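Local atomic coordinates of short chain dehydrogenase (Rhodopseudomonas palustris, PDB entry 3H7A), a protein that probably works as an NAD(P)-dependent oxidoreductase of the short-chain dehydrogenase/reductase family, its natural substrate not being established. Residues Y227-P230 / W234-E237; G161-A166 / V180-I185; A21-K26 / V86-V91; G31-A36 / D79-L84; D17-E22 / A217-A222. All blocks are in the same frame, centred on the assembly; numbering follows the deposited sequence.

Overall arrangement
Interactions 2, 3 and 4 set helices, or a helix end, on the parallel Rossmann-type sheet; interaction 5 joins two helices, and interaction 1 closes a turn between a helix and the last strand. Interactions 3 and 5 share A21 and E22, their centres about 7 Å apart beside the N-terminal half of helix 18-29, where this family usually receives the cofactor. Interactions 1 and 2 meet through E237, whose OE2 is 2.7 Å from R163 NE, a salt bridge, and 2.8 Å from H182 ND1, probably a hydrogen bond. Interaction 4 lies across the chain's centre from interaction 2, centres about 22 Å apart. Helix 216-228 serves interactions 5 and 1, and L183 of interaction 2 packs on its V219 and A222.

Interaction 1 of 5, residues Y227-P230 / W234-E237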
# COMPACT_ATOMS: atom_id res chain seq x y z
N TYR B 227 -18.11 -13.76 -7.69
CA TYR B 227 -18.50 -14.70 -8.73
C TYR B 227 -19.30 -13.98 -9.81
O TYR B 227 -19.05 -14.17 -10.99
CB TYR B 227 -19.30 -15.90 -8.19
CG TYR B 227 -19.77 -16.79 -9.33
CD1 TYR B 227 -18.90 -17.67 -9.95
CD2 TYR B 227 -21.06 -16.67 -9.84
CE1 TYR B 227 -19.31 -18.44 -11.02
CE2 TYR B 227 -21.48 -17.45 -10.90
CZ TYR B 227 -20.60 -18.32 -11.48
OH TYR B 227 -20.99 -19.08 -12.55
N GLN B 228 -20.24 -13.13 -9.40
CA GLN B 228 -21.16 -12.46 -10.31
C GLN B 228 -20.58 -11.37 -11.24
O GLN B 228 -21.21 -11.00 -12.22
CB GLN B 228 -22.35 -11.90 -9.54
CG GLN B 228 -23.25 -12.95 -8.92
CD GLN B 228 -24.29 -13.49 -9.89
OE1 GLN B 228 -25.48 -13.16 -9.78
NE2 GLN B 228 -23.86 -14.33 -10.84
N GLN B 229 -19.39 -10.86 -10.91
CA GLN B 229 -18.76 -9.79 -11.68
C GLN B 229 -18.45 -10.19 -13.12
O GLN B 229 -17.82 -11.22 -13.35
CB GLN B 229 -17.46 -9.34 -11.03
CG GLN B 229 -17.62 -8.67 -9.69
CD GLN B 229 -16.31 -8.17 -9.15
OE1 GLN B 229 -15.26 -8.70 -9.48
NE2 GLN B 229 -16.37 -7.14 -8.32
N PRO B 230 -18.86 -9.35 -14.09
CA PRO B 230 -18.51 -9.60 -15.50
C PRO B 230 -17.06 -9.23 -15.78
O PRO B 230 -16.49 -8.42 -15.04
CB PRO B 230 -19.46 -8.67 -16.27
CG PRO B 230 -19.75 -7.55 -15.33
CD PRO B 230 -19.65 -8.11 -13.93
N TRP B 234 -13.76 -6.84 -13.31
CA TRP B 234 -13.38 -7.76 -12.23
C TRP B 234 -12.56 -7.04 -11.19
O TRP B 234 -11.73 -6.19 -11.53
CB TRP B 234 -12.54 -8.91 -12.75
CG TRP B 234 -13.31 -9.99 -13.45
CD1 TRP B 234 -14.66 -10.24 -13.38
CD2 TRP B 234 -12.75 -11.01 -14.28
NE1 TRP B 234 -14.98 -11.34 -14.15
CE2 TRP B 234 -13.82 -11.83 -14.71
CE3 TRP B 234 -11.45 -11.31 -14.72
CZ2 TRP B 234 -13.62 -12.92 -15.55
CZ3 TRP B 234 -11.26 -12.39 -15.56
CH2 TRP B 234 -12.34 -13.18 -15.97
N THR B 235 -12.78 -7.41 -9.94
CA THR B 235 -11.99 -6.96 -8.82
C THR B 235 -10.98 -8.07 -8.48
O THR B 235 -11.36 -9.23 -8.39
CB THR B 235 -12.91 -6.70 -7.60
OG1 THR B 235 -13.88 -5.72 -7.96
CG2 THR B 235 -12.14 -6.20 -6.41
N PHE B 236 -9.70 -7.73 -8.29
CA PHE B 236 -8.76 -8.72 -7.79
C PHE B 236 -8.87 -8.88 -6.28
O PHE B 236 -9.04 -9.98 -5.80
CB PHE B 236 -7.31 -8.43 -8.19
CG PHE B 236 -6.30 -9.21 -7.38
CD1 PHE B 236 -6.13 -10.58 -7.58
CD2 PHE B 236 -5.53 -8.58 -6.39
CE1 PHE B 236 -5.22 -11.33 -6.81
CE2 PHE B 236 -4.63 -9.31 -5.61
CZ PHE B 236 -4.47 -10.69 -5.82
N GLU B 237 -8.77 -7.78 -5.54
CA GLU B 237 -8.74 -7.85 -4.09
C GLU B 237 -9.83 -7.00 -3.48
O GLU B 237 -10.08 -5.89 -3.94
CB GLU B 237 -7.39 -7.35 -3.58
CG GLU B 237 -7.03 -7.78 -2.18
CD GLU B 237 -5.56 -7.56 -1.90
OE1 GLU B 237 -5.07 -6.44 -2.15
OE2 GLU B 237 -4.89 -8.50 -1.45
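Q229 and W234 are the closest backbone partners here, their CA atoms 5.8 Å apart, as the chain leaves helix 216-228 and doubles back toward strand 237-240. Q229 has already abandoned helical angles (psi 130°), and its side chain points across the turn to T235. With an extended chain beyond CG (chi2 -176°), its carboxamide comes to lie beside the backbone N and the side chain of that one residue. OE1 of Q229 accepts a nearly straight bond from T235 N at 2.8 Å, while Q229 NE2 donates to T235 OG1 at 2.9 Å. Two bonds to the same partner fix the rotation of the amide. The turn belongs to the last helix-to-strand connection of the Rossmann-type fold, and it is buried at a subunit interface: Q229 NE2 has a further acceptor in Q225 of the second subunit, and W234 makes backbone hydrogen bonds to that same neighbour. The indole of W234 adds a third bond across the turn. Its NE1 donates to Q229 O at 3.0 Å; the oxygen lies in the indole plane, yet the bond is bent (132° at the hydrogen) and the nitrogen stands above the plane of the carbonyl. K136 NZ is a second donor to Q229 O. Next to the indole nitrogen, W234 CD1 is 3.8 Å from Q229 CB and 3.1 Å from P230 O, and the ring also stacks with H179.

Interaction 2 of 5, residues G161-A166 / V180-I185; sequences GLRAVA and VAHLII
Nearly trans first torsions in both R163 and H182 (chi1 -175° and -170°) send the arginine chain out from its helix and the imidazole out from its strand toward the helix, and the two cross at about a right angle. R163 then runs straight on to NE. Its CG touches H182 CE1 at 3.7 Å, and R163 CA stands 4.1 Å above one face of the imidazole ring, off toward the rim. The guanidinium and ring planes are turned 45° apart, with H182 ND1 near the edge of the guanidinium. What joins the two polar ends is E237, which forms a salt bridge with R163 NE and is probably also hydrogen-bonded to H182 ND1. Helix 153-173 and strand 178-185 are successive elements of a beta-alpha-beta unit, their short segments running roughly antiparallel with axes 8.8 Å apart. With an alanine at H182, E237 OE2 would probably lose its imidazole partner and a gap would open beside the aliphatic part of R163. Nearer the start of the strand the two segments meet by van der Waals packing: A166 CB faces H182 CB at 4.4 Å, and the methyl V180 CG1 lies 3.6 Å from the backbone oxygen A166 O.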
# COMPACT_ATOMS: atom_id res chain seq x y z
N GLY B 161 2.51 -14.62 1.66
CA GLY B 161 2.91 -15.60 0.63
C GLY B 161 1.74 -16.00 -0.24
O GLY B 161 1.86 -16.05 -1.47
N LEU B 162 0.59 -16.28 0.38
CA LEU B 162 -0.64 -16.59 -0.39
C LEU B 162 -1.09 -15.41 -1.29
O LEU B 162 -1.52 -15.60 -2.45
CB LEU B 162 -1.78 -17.01 0.57
CG LEU B 162 -3.04 -17.53 -0.16
CD1 LEU B 162 -2.73 -18.84 -0.84
CD2 LEU B 162 -4.22 -17.68 0.80
N ARG B 163 -1.01 -14.19 -0.76
CA ARG B 163 -1.38 -12.98 -1.50
C ARG B 163 -0.52 -12.83 -2.75
O ARG B 163 -1.04 -12.58 -3.84
CB ARG B 163 -1.24 -11.75 -0.59
CG ARG B 163 -1.72 -10.47 -1.24
CD ARG B 163 -1.66 -9.34 -0.23
NE ARG B 163 -2.28 -8.15 -0.81
CZ ARG B 163 -1.62 -7.04 -1.11
NH1 ARG B 163 -0.31 -6.95 -0.87
NH2 ARG B 163 -2.27 -6.01 -1.63
N ALA B 164 0.79 -13.02 -2.61
CA ALA B 164 1.67 -12.99 -3.81
C ALA B 164 1.30 -14.02 -4.86
O ALA B 164 1.40 -13.74 -6.08
CB ALA B 164 3.07 -13.19 -3.41
N VAL B 165 0.94 -15.22 -4.42
CA VAL B 165 0.60 -16.31 -5.33
C VAL B 165 -0.63 -15.87 -6.12
O VAL B 165 -0.64 -15.93 -7.35
CB VAL B 165 0.38 -17.66 -4.58
CG1 VAL B 165 -0.36 -18.69 -5.44
CG2 VAL B 165 1.70 -18.25 -4.11
N ALA B 166 -1.63 -15.36 -5.40
CA ALA B 166 -2.85 -14.80 -5.99
C ALA B 166 -2.55 -13.68 -6.99
O ALA B 166 -3.05 -13.74 -8.11
CB ALA B 166 -3.83 -14.34 -4.91
N VAL B 180 -9.10 -14.58 -10.96
CA VAL B 180 -8.43 -14.87 -9.70
C VAL B 180 -8.77 -13.72 -8.76
O VAL B 180 -8.70 -12.56 -9.15
CB VAL B 180 -6.89 -14.98 -9.87
CG1 VAL B 180 -6.22 -15.42 -8.59
CG2 VAL B 180 -6.55 -15.96 -10.98
N ALA B 181 -9.16 -14.04 -7.52
CA ALA B 181 -9.45 -13.00 -6.55
C ALA B 181 -8.95 -13.35 -5.15
O ALA B 181 -8.67 -14.52 -4.84
CB ALA B 181 -10.96 -12.63 -6.53
N HIS B 182 -8.87 -12.32 -4.31
CA HIS B 182 -8.35 -12.45 -2.96
C HIS B 182 -9.28 -11.68 -2.02
O HIS B 182 -9.34 -10.46 -2.07
CB HIS B 182 -6.94 -11.87 -2.92
CG HIS B 182 -6.19 -12.14 -1.64
ND1 HIS B 182 -5.53 -11.15 -0.94
CD2 HIS B 182 -5.97 -13.29 -0.96
CE1 HIS B 182 -4.96 -11.67 0.12
NE2 HIS B 182 -5.21 -12.97 0.14
N LEU B 183 -10.03 -12.40 -1.19
CA LEU B 183 -10.98 -11.75 -0.30
C LEU B 183 -10.43 -11.70 1.11
O LEU B 183 -10.23 -12.74 1.73
CB LEU B 183 -12.32 -12.49 -0.30
CG LEU B 183 -13.41 -11.89 0.60
CD1 LEU B 183 -13.88 -10.53 0.07
CD2 LEU B 183 -14.57 -12.86 0.72
N ILE B 184 -10.23 -10.48 1.61
CA ILE B 184 -9.61 -10.24 2.91
C ILE B 184 -10.68 -10.00 3.96
O ILE B 184 -11.54 -9.13 3.80
CB ILE B 184 -8.62 -9.05 2.84
CG1 ILE B 184 -7.47 -9.38 1.89
CG2 ILE B 184 -8.05 -8.73 4.21
CD1 ILE B 184 -6.71 -8.20 1.47
N ILE B 185 -10.65 -10.80 5.02
CA ILE B 185 -11.63 -10.67 6.10
C ILE B 185 -10.96 -10.33 7.44
O ILE B 185 -9.78 -10.61 7.63
CB ILE B 185 -12.53 -11.94 6.17
CG1 ILE B 185 -11.79 -13.14 6.72
CG2 ILE B 185 -13.06 -12.30 4.78
CD1 ILE B 185 -12.52 -14.47 6.56

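Interaction 3 of 5, residues A21-K26 / V86-V91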
# COMPACT_ATOMS: atom_id res chain seq x y z
N ALA B 21 -18.52 -23.63 5.43
CA ALA B 21 -19.84 -24.26 5.34
C ALA B 21 -20.86 -23.36 4.66
O ALA B 21 -21.65 -23.82 3.84
CB ALA B 21 -20.33 -24.65 6.72
N GLU B 22 -20.83 -22.07 5.01
CA GLU B 22 -21.71 -21.09 4.39
C GLU B 22 -21.39 -20.86 2.92
O GLU B 22 -22.29 -20.65 2.11
CB GLU B 22 -21.68 -19.75 5.13
CG GLU B 22 -22.40 -19.77 6.46
CD GLU B 22 -23.86 -20.16 6.36
OE1 GLU B 22 -24.55 -19.72 5.41
OE2 GLU B 22 -24.31 -20.90 7.25
N ILE B 23 -20.11 -20.91 2.57
CA ILE B 23 -19.71 -20.80 1.17
C ILE B 23 -20.30 -21.98 0.38
O ILE B 23 -20.87 -21.79 -0.69
CB ILE B 23 -18.17 -20.76 1.00
CG1 ILE B 23 -17.59 -19.46 1.59
CG2 ILE B 23 -17.80 -20.87 -0.45
CD1 ILE B 23 -16.07 -19.48 1.76
N ALA B 24 -20.18 -23.18 0.95
CA ALA B 24 -20.70 -24.40 0.33
C ALA B 24 -22.22 -24.30 0.17
O ALA B 24 -22.73 -24.54 -0.93
CB ALA B 24 -20.31 -25.63 1.14
N LYS B 25 -22.91 -23.90 1.24
CA LYS B 25 -24.37 -23.66 1.21
C LYS B 25 -24.77 -22.70 0.09
O LYS B 25 -25.73 -22.96 -0.62
CB LYS B 25 -24.90 -23.12 2.56
CG LYS B 25 -24.95 -24.12 3.72
CD LYS B 25 -25.63 -23.49 4.96
CE LYS B 25 -25.10 -24.07 6.26
NZ LYS B 25 -25.82 -23.62 7.50
N LYS B 26 -24.03 -21.60 -0.06
CA LYS B 26 -24.35 -20.57 -1.07
C LYS B 26 -24.19 -21.06 -2.50
O LYS B 26 -25.09 -20.88 -3.33
CB LYS B 26 -23.52 -19.29 -0.84
CG LYS B 26 -23.76 -18.14 -1.84
CD LYS B 26 -25.25 -17.76 -1.97
CE LYS B 26 -25.41 -16.29 -2.31
NZ LYS B 26 -26.63 -16.02 -3.12
N VAL B 86 -15.35 -23.01 -10.16
CA VAL B 86 -14.94 -22.13 -9.07
C VAL B 86 -14.14 -22.95 -8.06
O VAL B 86 -14.59 -24.01 -7.67
CB VAL B 86 -16.16 -21.48 -8.37
CG1 VAL B 86 -15.72 -20.50 -7.26
CG2 VAL B 86 -17.04 -20.74 -9.36
N THR B 87 -12.95 -22.47 -7.68
CA THR B 87 -12.26 -23.01 -6.50
C THR B 87 -12.20 -21.92 -5.43
O THR B 87 -11.80 -20.81 -5.72
CB THR B 87 -10.81 -23.46 -6.82
OG1 THR B 87 -10.86 -24.59 -7.69
CG2 THR B 87 -10.02 -23.85 -5.54
N ILE B 88 -12.62 -22.24 -4.21
CA ILE B 88 -12.49 -21.30 -3.11
C ILE B 88 -11.56 -21.92 -2.08
O ILE B 88 -11.87 -22.98 -1.51
CB ILE B 88 -13.85 -20.92 -2.52
CG1 ILE B 88 -14.68 -20.24 -3.59
CG2 ILE B 88 -13.68 -19.97 -1.35
CD1 ILE B 88 -16.09 -20.59 -3.56
N PHE B 89 -10.40 -21.30 -1.90
CA PHE B 89 -9.40 -21.76 -0.95
C PHE B 89 -9.54 -21.01 0.37
O PHE B 89 -9.24 -19.82 0.45
CB PHE B 89 -7.99 -21.60 -1.51
CG PHE B 89 -6.94 -22.12 -0.58
CD1 PHE B 89 -6.66 -23.49 -0.51
CD2 PHE B 89 -6.25 -21.25 0.27
CE1 PHE B 89 -5.69 -23.98 0.35
CE2 PHE B 89 -5.30 -21.73 1.16
CZ PHE B 89 -5.00 -23.10 1.19
N ASN B 90 -9.99 -21.72 1.39
CA ASN B 90 -10.35 -21.12 2.66
C ASN B 90 -9.70 -21.87 3.81
O ASN B 90 -10.36 -22.52 4.61
CB ASN B 90 -11.88 -21.12 2.79
CG ASN B 90 -12.36 -20.46 4.05
OD1 ASN B 90 -12.22 -19.24 4.22
ND2 ASN B 90 -12.93 -21.25 4.96
N VAL B 91 -8.38 -21.83 3.86
CA VAL B 91 -7.66 -22.54 4.90
C VAL B 91 -6.93 -21.51 5.76
O VAL B 91 -5.87 -20.99 5.40
CB VAL B 91 -6.71 -23.62 4.31
CG1 VAL B 91 -5.93 -24.29 5.38
CG2 VAL B 91 -7.51 -24.67 3.56
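I23 on helix 18-29 and I88 on strand 84-89 meet methyl to methyl in a reciprocal fashion, each giving its delta carbon to the branch methyl of the other. I23 CG2 lies 3.6 Å from I88 CD1, and I23 CD1 lies 4.0 Å from I88 CG2. The side chains cross at a slant. Both have CG1 opposite the carbonyl carbon (chi1 -67° in I23 and -62° in I88), which turns CG2 to the side facing away from the backbone N; since both CB atoms point into the interface, two methyls of each residue are available to the other. This pair joins helix to strand by methyl contacts alone. The far end of I23 also reaches N90, its CD1 4.5 Å from N90 CG. That amide is held from both ends, by T140 OG1 on OD1 and by G14 O on ND2, and I23 therefore packs against a group with little freedom to turn. N90 stands where many relatives carry their NNAG motif, just past the strand. On the outer side of the helix, K25 NZ makes a salt bridge of 3.1 Å with E22 OE2. Within the fold the isoleucine pair lies between several elements: I23 also touches V12 of strand 9-13 and Y223 of helix 216-228, I88 bonds through its backbone to A11 and I13, and A24 turns another side of helix 18-29 to L47 and I51 of helix 45-53.

Interaction 4 of 5, residues G31-A36 / D79-L84; sequences GFTVFA and DAHAPL
H81, at the end of helix 68-81, lies over T33 and F35 of strand 33-38, one of the helix-on-sheet contacts of the Rossmann-type fold. The imidazole can be followed outward atom by atom. CB of H81 rests against the outer corner of the phenyl ring, 3.7 Å from F35 CZ. Beyond it, H81 CG is 3.7 Å from F35 CE1, and H81 ND1 lies in the plane of the phenyl ring at its edge. F35 thus presents its edge to one face of the imidazole, an offset edge-to-face pair with ring centroids 5.2 Å apart and planes at 76°. F35 CE1 stands above the imidazole face toward its rim, so the ring is touched near CG and not over its middle. With CG of H81 set opposite the backbone N (chi1 -171°), the ring is carried past the phenyl toward the strand's start. There H81 CD2 is 4.1 Å from the methyl CG2 of T33, and at the tip H81 NE2 comes within 3.7 Å of that same methyl. H81 NE2 has its polar partner in a water that lies in the imidazole plane, 2.7 Å from NE2, and this water is also hydrogen-bonded to T33 OG1 at 2.9 Å. The helix end itself is tied down nearby: L84 N donates to D79 OD1 at 2.8 Å in an almost straight line (178°), entering on the anti lone pair of an oxygen that also takes a bond from H132 NE2.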
# COMPACT_ATOMS: atom_id res chain seq x y z
N GLY B 31 -26.96 -23.69 -7.46
CA GLY B 31 -27.05 -24.75 -8.47
C GLY B 31 -25.77 -25.46 -8.84
O GLY B 31 -25.76 -26.24 -9.78
N PHE B 32 -24.68 -25.21 -8.11
CA PHE B 32 -23.44 -25.93 -8.39
C PHE B 32 -23.39 -27.22 -7.57
O PHE B 32 -24.00 -27.29 -6.51
CB PHE B 32 -22.23 -25.08 -8.02
CG PHE B 32 -21.97 -23.92 -8.93
CD1 PHE B 32 -21.21 -24.08 -10.09
CD2 PHE B 32 -22.43 -22.65 -8.61
CE1 PHE B 32 -20.94 -23.00 -10.93
CE2 PHE B 32 -22.18 -21.55 -9.44
CZ PHE B 32 -21.42 -21.72 -10.60
N THR B 33 -22.65 -28.23 -8.04
CA THR B 33 -22.29 -29.32 -7.15
C THR B 33 -21.05 -28.89 -6.37
O THR B 33 -20.04 -28.56 -6.95
CB THR B 33 -22.01 -30.65 -7.87
OG1 THR B 33 -23.19 -31.09 -8.55
CG2 THR B 33 -21.57 -31.73 -6.88
N VAL B 34 -21.14 -28.90 -5.05
CA VAL B 34 -20.00 -28.50 -4.25
C VAL B 34 -19.20 -29.73 -3.84
O VAL B 34 -19.75 -30.70 -3.35
CB VAL B 34 -20.44 -27.64 -3.04
CG1 VAL B 34 -19.26 -27.36 -2.09
CG2 VAL B 34 -21.07 -26.32 -3.53
N PHE B 35 -17.91 -29.68 -4.10
CA PHE B 35 -16.94 -30.60 -3.52
C PHE B 35 -16.38 -29.92 -2.30
O PHE B 35 -15.70 -28.91 -2.39
CB PHE B 35 -15.85 -30.96 -4.55
CG PHE B 35 -16.22 -32.15 -5.40
CD1 PHE B 35 -17.32 -32.08 -6.27
CD2 PHE B 35 -15.52 -33.35 -5.29
CE1 PHE B 35 -17.70 -33.19 -7.02
CE2 PHE B 35 -15.89 -34.46 -6.05
CZ PHE B 35 -16.98 -34.38 -6.92
N ALA B 36 -16.71 -30.47 -1.14
CA ALA B 36 -16.36 -29.87 0.12
C ALA B 36 -15.29 -30.72 0.76
O ALA B 36 -15.46 -31.93 0.90
CB ALA B 36 -17.59 -29.78 1.00
N ASP B 79 -13.43 -31.96 -11.10
CA ASP B 79 -13.53 -31.71 -12.53
C ASP B 79 -14.09 -32.90 -13.33
O ASP B 79 -14.76 -32.71 -14.35
CB ASP B 79 -12.18 -31.28 -13.12
CG ASP B 79 -12.32 -30.70 -14.50
OD1 ASP B 79 -12.99 -29.66 -14.66
OD2 ASP B 79 -11.77 -31.28 -15.45
N ALA B 80 -13.81 -34.12 -12.86
CA ALA B 80 -14.28 -35.33 -13.53
C ALA B 80 -15.79 -35.46 -13.38
O ALA B 80 -16.47 -35.89 -14.31
CB ALA B 80 -13.56 -36.57 -12.98
N HIS B 81 -16.30 -35.06 -12.22
CA HIS B 81 -17.74 -35.04 -11.91
C HIS B 81 -18.54 -34.12 -12.86
O HIS B 81 -19.52 -34.56 -13.50
CB HIS B 81 -17.91 -34.59 -10.48
CG HIS B 81 -19.30 -34.71 -9.95
ND1 HIS B 81 -19.68 -35.74 -9.11
CD2 HIS B 81 -20.38 -33.92 -10.09
CE1 HIS B 81 -20.94 -35.57 -8.75
NE2 HIS B 81 -21.39 -34.48 -9.34
N ALA B 82 -18.10 -32.87 -12.95
CA ALA B 82 -18.63 -31.84 -13.84
C ALA B 82 -17.54 -30.77 -13.91
O ALA B 82 -16.77 -30.62 -12.96
CB ALA B 82 -19.90 -31.26 -13.25
N PRO B 83 -17.45 -30.03 -15.04
CA PRO B 83 -16.42 -29.00 -15.20
C PRO B 83 -16.22 -28.13 -13.96
O PRO B 83 -17.18 -27.54 -13.44
CB PRO B 83 -16.96 -28.17 -16.36
CG PRO B 83 -17.68 -29.16 -17.20
CD PRO B 83 -18.31 -30.12 -16.24
N LEU B 84 -14.99 -28.10 -13.47
CA LEU B 84 -14.62 -27.28 -12.33
C LEU B 84 -14.67 -25.80 -12.73
O LEU B 84 -13.88 -25.36 -13.58
CB LEU B 84 -13.22 -27.67 -11.82
CG LEU B 84 -12.69 -26.87 -10.63
CD1 LEU B 84 -13.49 -27.11 -9.38
CD2 LEU B 84 -11.25 -27.23 -10.40
O HOH W 1 -23.93 -33.84 -8.92

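Interaction 5 of 5, residues D17-E22 / A217-A222; sequences DYIGAE and AAVAGA
The carboxylate of E22 has A217 on one side of its plane and K25, its salt-bridge partner, displaced to the other. A217 CB lies above E22 OE1 at 3.9 Å, and the bent chain of E22 (chi2 -58°) lays its CG against the start of helix 216-228, 3.7 Å from A217 N. A negative group beside the first turn of a helix is probably in a favourable field, though the contact is not a hydrogen bond. The other flat group, the carboxylate of D17, takes up the N-cap of its own helix: D17 OD1 accepts from G20 N at 2.7 Å, the donor coming from above the carboxylate plane. A side chain on G20 would run into that same oxygen, which accounts for a glycine there. Between the helices, I19 and V219 make an apolar contact, I19 CG2 to V219 CG1 at 3.7 Å, the two side chains slanting past one another, while A220 CB packs against the backbone oxygen E22 O at 3.4 Å. Replacing E22 by an alanine would probably cost K25 one of its carboxylate mates and uncover the first turn around A217. The short segments 18-22 and 217-222 cross at -49°, with 8.1 Å between their axes, a separation consistent with the small A217 and A220 on the facing side. A helix capped by D17, with G20 in its first turn, directly after strand 9-13 and its glycine-rich loop, is characteristic of the nucleotide-binding motif of short-chain dehydrogenases.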
# COMPACT_ATOMS: atom_id res chain seq x y z
N ASP B 17 -14.97 -24.90 8.81
CA ASP B 17 -15.43 -23.81 9.66
C ASP B 17 -16.80 -23.31 9.21
O ASP B 17 -17.35 -23.78 8.22
CB ASP B 17 -14.40 -22.65 9.75
CG ASP B 17 -14.04 -22.05 8.39
OD1 ASP B 17 -14.62 -22.41 7.35
OD2 ASP B 17 -13.14 -21.19 8.36
N TYR B 18 -17.33 -22.34 9.94
CA TYR B 18 -18.62 -21.74 9.60
C TYR B 18 -18.59 -20.98 8.27
O TYR B 18 -19.54 -21.07 7.49
CB TYR B 18 -19.11 -20.85 10.75
CG TYR B 18 -19.50 -21.62 11.97
CD1 TYR B 18 -20.68 -22.37 12.00
CD2 TYR B 18 -18.69 -21.62 13.11
CE1 TYR B 18 -21.05 -23.10 13.13
CE2 TYR B 18 -19.05 -22.34 14.25
CZ TYR B 18 -20.23 -23.07 14.25
OH TYR B 18 -20.59 -23.79 15.36
N ILE B 19 -17.50 -20.26 8.02
CA ILE B 19 -17.33 -19.55 6.76
C ILE B 19 -17.36 -20.54 5.59
O ILE B 19 -18.14 -20.37 4.65
CB ILE B 19 -16.04 -18.71 6.78
CG1 ILE B 19 -16.20 -17.53 7.74
CG2 ILE B 19 -15.73 -18.15 5.41
CD1 ILE B 19 -14.90 -16.86 8.11
N GLY B 20 -16.54 -21.59 5.67
CA GLY B 20 -16.47 -22.63 4.63
C GLY B 20 -17.79 -23.32 4.36
O GLY B 20 -18.15 -23.57 3.21
N ALA B 21 -18.52 -23.63 5.43
CA ALA B 21 -19.84 -24.26 5.34
C ALA B 21 -20.86 -23.36 4.66
O ALA B 21 -21.65 -23.82 3.84
CB ALA B 21 -20.33 -24.65 6.72
N GLU B 22 -20.83 -22.07 5.01
CA GLU B 22 -21.71 -21.09 4.39
C GLU B 22 -21.39 -20.86 2.92
O GLU B 22 -22.29 -20.65 2.11
CB GLU B 22 -21.68 -19.75 5.13
CG GLU B 22 -22.40 -19.77 6.46
CD GLU B 22 -23.86 -20.16 6.36
OE1 GLU B 22 -24.55 -19.72 5.41
OE2 GLU B 22 -24.31 -20.90 7.25
N ALA B 217 -22.35 -16.12 6.80
CA ALA B 217 -23.18 -15.93 5.61
C ALA B 217 -22.81 -14.69 4.80
O ALA B 217 -23.06 -14.63 3.59
CB ALA B 217 -24.66 -15.90 6.00
N ALA B 218 -22.21 -13.69 5.46
CA ALA B 218 -21.78 -12.47 4.79
C ALA B 218 -20.60 -12.70 3.84
O ALA B 218 -20.59 -12.19 2.72
CB ALA B 218 -21.45 -11.39 5.80
N VAL B 219 -19.62 -13.49 4.30
CA VAL B 219 -18.45 -13.86 3.49
C VAL B 219 -18.87 -14.63 2.23
O VAL B 219 -18.35 -14.39 1.13
CB VAL B 219 -17.44 -14.70 4.32
CG1 VAL B 219 -16.17 -14.99 3.52
CG2 VAL B 219 -17.10 -13.99 5.63
N ALA B 220 -19.83 -15.54 2.40
CA ALA B 220 -20.35 -16.32 1.28
C ALA B 220 -21.01 -15.40 0.26
O ALA B 220 -20.83 -15.59 -0.95
CB ALA B 220 -21.34 -17.36 1.77
N GLY B 221 -21.72 -14.38 0.76
CA GLY B 221 -22.33 -13.34 -0.06
C GLY B 221 -21.31 -12.57 -0.86
O GLY B 221 -21.50 -12.36 -2.06
N ALA B 222 -20.21 -12.18 -0.20
CA ALA B 222 -19.09 -11.48 -0.86
C ALA B 222 -18.41 -12.33 -1.94
O ALA B 222 -18.08 -11.83 -3.02
CB ALA B 222 -18.06 -11.02 0.18